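UDP-glucose:anthocyanidin 3-O-glucosyltransferase (Clitoria ternatea, PDB 3WC4) belongs to the plant UDP-glycosyltransferase family of the GT-B fold, in which two Rossmann-like domains are joined into one chain. Local coordinates at residues P20-V25 / F37-T42; K207-N212 / Q231-V236. All coordinates share one frame; numbering follows the deposited sequence.

Contact 1: P20-V25 / F37-T42; sequences PLLNLV and FSFIGT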
loop_
_atom_site.group_PDB
_atom_site.type_symbol
_atom_site.label_atom_id
_atom_site.label_comp_id
_atom_site.label_asym_id
_atom_site.label_seq_id
_atom_site.Cartn_x
_atom_site.Cartn_y
_atom_site.Cartn_z
ATOM N N PRO A 20 3.356 5.380 5.036
ATOM C CA PRO A 20 3.566 4.216 5.937
ATOM C C PRO A 20 4.967 4.126 6.548
ATOM O O PRO A 20 5.112 3.654 7.686
ATOM C CB PRO A 20 3.324 2.985 5.042
ATOM C CG PRO A 20 3.229 3.520 3.627
ATOM C CD PRO A 20 2.805 4.978 3.717
ATOM N N LEU A 21 5.989 4.544 5.821
ATOM C CA LEU A 21 7.337 4.536 6.403
ATOM C C LEU A 21 7.518 5.662 7.392
ATOM O O LEU A 21 8.132 5.468 8.451
ATOM C CB LEU A 21 8.453 4.511 5.321
ATOM C CG LEU A 21 9.880 4.369 5.878
ATOM C CD1 LEU A 21 10.052 3.121 6.718
ATOM C CD2 LEU A 21 10.863 4.382 4.710
ATOM N N LEU A 22 6.942 6.842 7.110
ATOM C CA LEU A 22 6.989 7.924 8.117
ATOM C C LEU A 22 6.312 7.496 9.410
ATOM O O LEU A 22 6.799 7.772 10.510
ATOM C CB LEU A 22 6.324 9.215 7.619
ATOM C CG LEU A 22 6.425 10.392 8.616
ATOM C CD1 LEU A 22 7.851 10.705 9.109
ATOM C CD2 LEU A 22 5.694 11.626 8.067
ATOM N N ASN A 23 5.161 6.850 9.266
ATOM C CA ASN A 23 4.412 6.315 10.378
ATOM C C ASN A 23 5.236 5.394 11.266
ATOM O O ASN A 23 5.150 5.492 12.507
ATOM C CB ASN A 23 3.208 5.527 9.852
ATOM C CG ASN A 23 2.157 5.251 10.930
ATOM O OD1 ASN A 23 1.783 6.152 11.731
ATOM N ND2 ASN A 23 1.584 4.017 10.903
ATOM N N LEU A 24 5.938 4.447 10.657
ATOM C CA LEU A 24 6.775 3.531 11.458
ATOM C C LEU A 24 7.913 4.309 12.158
ATOM O O LEU A 24 8.194 4.110 13.349
ATOM C CB LEU A 24 7.401 2.515 10.521
ATOM C CG LEU A 24 8.406 1.588 11.201
ATOM C CD1 LEU A 24 7.712 0.656 12.195
ATOM C CD2 LEU A 24 9.139 0.794 10.150
ATOM N N VAL A 25 8.564 5.208 11.415
ATOM C CA VAL A 25 9.645 6.060 11.991
ATOM C C VAL A 25 9.145 6.947 13.148
ATOM O O VAL A 25 9.832 7.090 14.186
ATOM C CB VAL A 25 10.353 6.953 10.916
ATOM C CG1 VAL A 25 11.342 7.932 11.598
ATOM C CG2 VAL A 25 11.117 6.085 9.903
ATOM N N PHE A 37 17.068 9.592 14.184
ATOM C CA PHE A 37 16.433 9.004 13.007
ATOM C C PHE A 37 16.632 10.015 11.874
ATOM O O PHE A 37 16.150 11.144 11.949
ATOM C CB PHE A 37 14.939 8.756 13.284
ATOM C CG PHE A 37 14.705 7.650 14.288
ATOM C CD1 PHE A 37 14.538 6.335 13.868
ATOM C CD2 PHE A 37 14.798 7.904 15.649
ATOM C CE1 PHE A 37 14.396 5.299 14.790
ATOM C CE2 PHE A 37 14.643 6.878 16.570
ATOM C CZ PHE A 37 14.419 5.583 16.139
ATOM N N SER A 38 17.317 9.603 10.813
ATOM C CA SER A 38 17.566 10.541 9.697
ATOM C C SER A 38 16.801 10.081 8.463
ATOM O O SER A 38 17.100 9.002 7.924
ATOM C CB SER A 38 19.061 10.626 9.386
ATOM O OG SER A 38 19.791 11.169 10.522
ATOM N N PHE A 39 15.827 10.873 8.035
ATOM C CA PHE A 39 14.888 10.429 6.979
ATOM C C PHE A 39 15.386 11.080 5.697
ATOM O O PHE A 39 15.410 12.285 5.614
ATOM C CB PHE A 39 13.476 10.954 7.304
ATOM C CG PHE A 39 12.356 10.245 6.580
ATOM C CD1 PHE A 39 11.722 9.123 7.165
ATOM C CD2 PHE A 39 11.929 10.680 5.329
ATOM C CE1 PHE A 39 10.666 8.481 6.519
ATOM C CE2 PHE A 39 10.886 10.035 4.675
ATOM C CZ PHE A 39 10.196 8.999 5.303
ATOM N N ILE A 40 15.770 10.264 4.726
ATOM C CA ILE A 40 16.508 10.730 3.549
ATOM C C ILE A 40 15.583 10.555 2.334
ATOM O O ILE A 40 15.374 9.445 1.874
ATOM C CB ILE A 40 17.821 9.899 3.374
ATOM C CG1 ILE A 40 18.725 10.104 4.592
ATOM C CG2 ILE A 40 18.544 10.297 2.089
ATOM C CD1 ILE A 40 19.875 9.093 4.710
ATOM N N GLY A 41 15.010 11.664 1.846
ATOM C CA GLY A 41 14.167 11.611 0.655
ATOM C C GLY A 41 14.681 12.508 -0.467
ATOM O O GLY A 41 15.775 13.068 -0.397
ATOM N N THR A 42 13.882 12.644 -1.522
ATOM C CA THR A 42 14.190 13.590 -2.604
ATOM C C THR A 42 13.504 14.909 -2.262
ATOM O O THR A 42 12.709 14.974 -1.335
ATOM C CB THR A 42 13.573 13.089 -3.917
ATOM O OG1 THR A 42 12.150 12.868 -3.721
ATOM C CG2 THR A 42 14.269 11.771 -4.317
#
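V25 reaches two phenylalanines at once, setting one methyl against F37 and the other against F39. This is the inner seam of a beta-alpha-beta unit of the first Rossmann-like domain, where helix 18-31 packs on strand 36-42, the strand it leads into. The short helix and strand axes come within 10.8 Å and run nearly antiparallel, at 170°. V25 CG1, anti to the backbone N, lies 4.1 Å from F37 CB, while V25 CG2 meets the rim of the F39 ring near its plane, 4.1 Å from CD1. F39 throws its ring across to the helix with CG anti to its own N (chi1 -162°). Its CE1 comes to rest 4.0 Å from L22 CA, against helix backbone as much as side chain, and L21 CG approaches the same CE1 at 4.2 Å. Every touching residue is buried, and the seam is purely apolar.

Further out, L21 and V25 also pack on I9 of strand 6-10, V25 and F37 meet I59 of strand 59-64, and the rings of F39 and F50 of helix 43-50 meet edge-to-face. S38 turns to the opposite side of the sheet from F37 and F39, where its OG bonds H6 NE2. On the helix, N23 OD1 and ND2 are hydrogen-bonded to C241 N and L239 O. Further along the chain, T42 takes the N-cap position of helix 43-50: its OG1 caps a backbone N there, and its N is hydrogen-bonded to S45 OG.

Contact 2: K207-N212 / Q231-V236; sequences KAVVVN and QSLLYV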
loop_
_atom_site.group_PDB
_atom_site.type_symbol
_atom_site.label_atom_id
_atom_site.label_comp_id
_atom_site.label_asym_id
_atom_site.label_seq_id
_atom_site.Cartn_x
_atom_site.Cartn_y
_atom_site.Cartn_z
ATOM N N LYS A 207 18.678 -8.009 8.028
ATOM C CA LYS A 207 18.568 -8.372 9.459
ATOM C C LYS A 207 17.097 -8.662 9.842
ATOM O O LYS A 207 16.793 -9.575 10.625
ATOM C CB LYS A 207 19.100 -7.198 10.293
ATOM C CG LYS A 207 18.993 -7.444 11.788
ATOM C CD LYS A 207 20.063 -8.393 12.261
ATOM C CE LYS A 207 20.185 -8.320 13.792
ATOM N NZ LYS A 207 20.870 -9.548 14.245
ATOM N N ALA A 208 16.178 -7.885 9.298
ATOM C CA ALA A 208 14.751 -8.211 9.459
ATOM C C ALA A 208 13.957 -7.614 8.323
ATOM O O ALA A 208 14.370 -6.623 7.709
ATOM C CB ALA A 208 14.216 -7.677 10.799
ATOM N N VAL A 209 12.792 -8.206 8.054
ATOM C CA VAL A 209 11.823 -7.608 7.144
ATOM C C VAL A 209 10.575 -7.251 7.941
ATOM O O VAL A 209 10.075 -8.091 8.714
ATOM C CB VAL A 209 11.419 -8.611 6.043
ATOM C CG1 VAL A 209 10.301 -8.015 5.188
ATOM C CG2 VAL A 209 12.626 -9.009 5.197
ATOM N N VAL A 210 10.183 -5.971 7.879
ATOM C CA VAL A 210 9.081 -5.468 8.674
ATOM C C VAL A 210 7.912 -5.312 7.696
ATOM O O VAL A 210 7.957 -4.511 6.742
ATOM C CB VAL A 210 9.393 -4.078 9.320
ATOM C CG1 VAL A 210 8.138 -3.496 10.048
ATOM C CG2 VAL A 210 10.576 -4.202 10.290
ATOM N N VAL A 211 6.844 -6.057 7.958
ATOM C CA VAL A 211 5.682 -6.005 7.091
ATOM C C VAL A 211 4.653 -5.050 7.695
ATOM O O VAL A 211 4.304 -5.171 8.899
ATOM C CB VAL A 211 5.055 -7.419 6.940
ATOM C CG1 VAL A 211 3.764 -7.360 6.152
ATOM C CG2 VAL A 211 6.041 -8.373 6.250
ATOM N N ASN A 212 4.101 -4.165 6.846
ATOM C CA ASN A 212 3.142 -3.137 7.272
ATOM C C ASN A 212 1.703 -3.664 7.310
ATOM O O ASN A 212 0.821 -3.150 6.600
ATOM C CB ASN A 212 3.215 -1.934 6.287
ATOM C CG ASN A 212 2.562 -0.662 6.847
ATOM O OD1 ASN A 212 2.789 -0.288 8.008
ATOM N ND2 ASN A 212 1.824 0.050 6.007
ATOM N N GLN A 231 15.783 -13.743 7.599
ATOM C CA GLN A 231 16.473 -13.785 8.903
ATOM C C GLN A 231 15.493 -13.546 10.032
ATOM O O GLN A 231 15.519 -14.239 11.059
ATOM C CB GLN A 231 17.585 -12.756 8.961
ATOM C CG GLN A 231 18.691 -13.053 7.972
ATOM C CD GLN A 231 19.862 -12.111 8.155
ATOM O OE1 GLN A 231 20.243 -11.789 9.296
ATOM N NE2 GLN A 231 20.496 -11.732 7.052
ATOM N N SER A 232 14.566 -12.627 9.805
ATOM C CA SER A 232 13.531 -12.332 10.798
ATOM C C SER A 232 12.371 -11.640 10.070
ATOM O O SER A 232 12.603 -10.762 9.223
ATOM C CB SER A 232 14.087 -11.368 11.867
ATOM O OG SER A 232 13.048 -10.872 12.718
ATOM N N LEU A 233 11.149 -12.086 10.352
ATOM C CA LEU A 233 9.925 -11.476 9.806
ATOM C C LEU A 233 9.121 -10.832 10.927
ATOM O O LEU A 233 8.584 -11.554 11.799
ATOM C CB LEU A 233 9.066 -12.553 9.133
ATOM C CG LEU A 233 7.778 -12.081 8.440
ATOM C CD1 LEU A 233 8.141 -11.221 7.226
ATOM C CD2 LEU A 233 6.874 -13.242 8.030
ATOM N N LEU A 234 8.958 -9.510 10.863
ATOM C CA LEU A 234 8.278 -8.779 11.916
ATOM C C LEU A 234 7.052 -8.025 11.333
ATOM O O LEU A 234 7.135 -7.417 10.238
ATOM C CB LEU A 234 9.235 -7.759 12.535
ATOM C CG LEU A 234 10.509 -8.332 13.153
ATOM C CD1 LEU A 234 11.372 -7.141 13.574
ATOM C CD2 LEU A 234 10.162 -9.181 14.374
ATOM N N TYR A 235 5.931 -8.071 12.046
ATOM C CA TYR A 235 4.784 -7.315 11.574
ATOM C C TYR A 235 4.606 -6.149 12.534
ATOM O O TYR A 235 4.545 -6.367 13.764
ATOM C CB TYR A 235 3.528 -8.200 11.611
ATOM C CG TYR A 235 3.381 -9.155 10.445
ATOM C CD1 TYR A 235 2.515 -8.865 9.381
ATOM C CD2 TYR A 235 4.120 -10.339 10.394
ATOM C CE1 TYR A 235 2.401 -9.731 8.304
ATOM C CE2 TYR A 235 3.971 -11.221 9.340
ATOM C CZ TYR A 235 3.129 -10.896 8.294
ATOM O OH TYR A 235 2.940 -11.810 7.284
ATOM N N VAL A 236 4.445 -4.939 12.005
ATOM C CA VAL A 236 4.123 -3.789 12.840
ATOM C C VAL A 236 2.829 -3.191 12.289
ATOM O O VAL A 236 2.673 -3.035 11.065
ATOM C CB VAL A 236 5.262 -2.746 12.778
ATOM C CG1 VAL A 236 4.873 -1.465 13.491
ATOM C CG2 VAL A 236 6.536 -3.329 13.365
HETATM O O HOH W 1 4.380 -0.956 10.087
#
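V209 and V211 each turn both N and O toward segment 231-236, giving the four backbone bonds of a parallel beta pair at the edge of the first Rossmann-like sheet. V209 N donates to S232 O and V209 O accepts from L234 N; V211 N donates to L234 O at 2.7 Å, and V211 O accepts from V236 N at 3.1 Å, the longest of the set. The V210 backbone faces the other way, hydrogen-bonded to that of A133 and W135 in strand 131-135.

Apolar packing follows on both faces. Beside V209, V211 spreads over Y235: its CB sits 4.0 Å from the ring centroid, 21° off the normal, in a CH-pi contact, and CG1 presses on CE1 at 3.5 Å. V211 CG2, anti to the carbonyl carbon, meets L233 CD1 at 3.7 Å. On the opposite face V210 CG1 touches V236 CG2, likewise at 3.7 Å.

One water bridges the polar end, donating to N212 OD1 and to V236 O. Outside the pair, D218 receives Y235 OH, D435 binds Y235 N and R227 binds L233 O. The edge strand is thus held by backbone bonds on its inner side and by charged side chains on its outer backbone atoms.

From the N terminus, strand 6-10 leads into helix 18-31, and contact 1 closes the short loop of 11 residues back onto strand 36-42. The chain then runs through strands 59-64, 110-114 and 131-135 before contact 2 closes a second loop, whose 18 intervening residues include helix 220-229. The two loops lie in series, neither nested nor crossed. Both contacts reach the same seven-stranded parallel sheet: contact 1 pins a helix to the strand second from one edge, contact 2 pairs the last two strands at the other. Their centres are about 16 Å apart, yet they touch, through P20 CB with N212 ND2 at 3.4 Å and L24 CD1 with V236 CG1 at 3.8 Å.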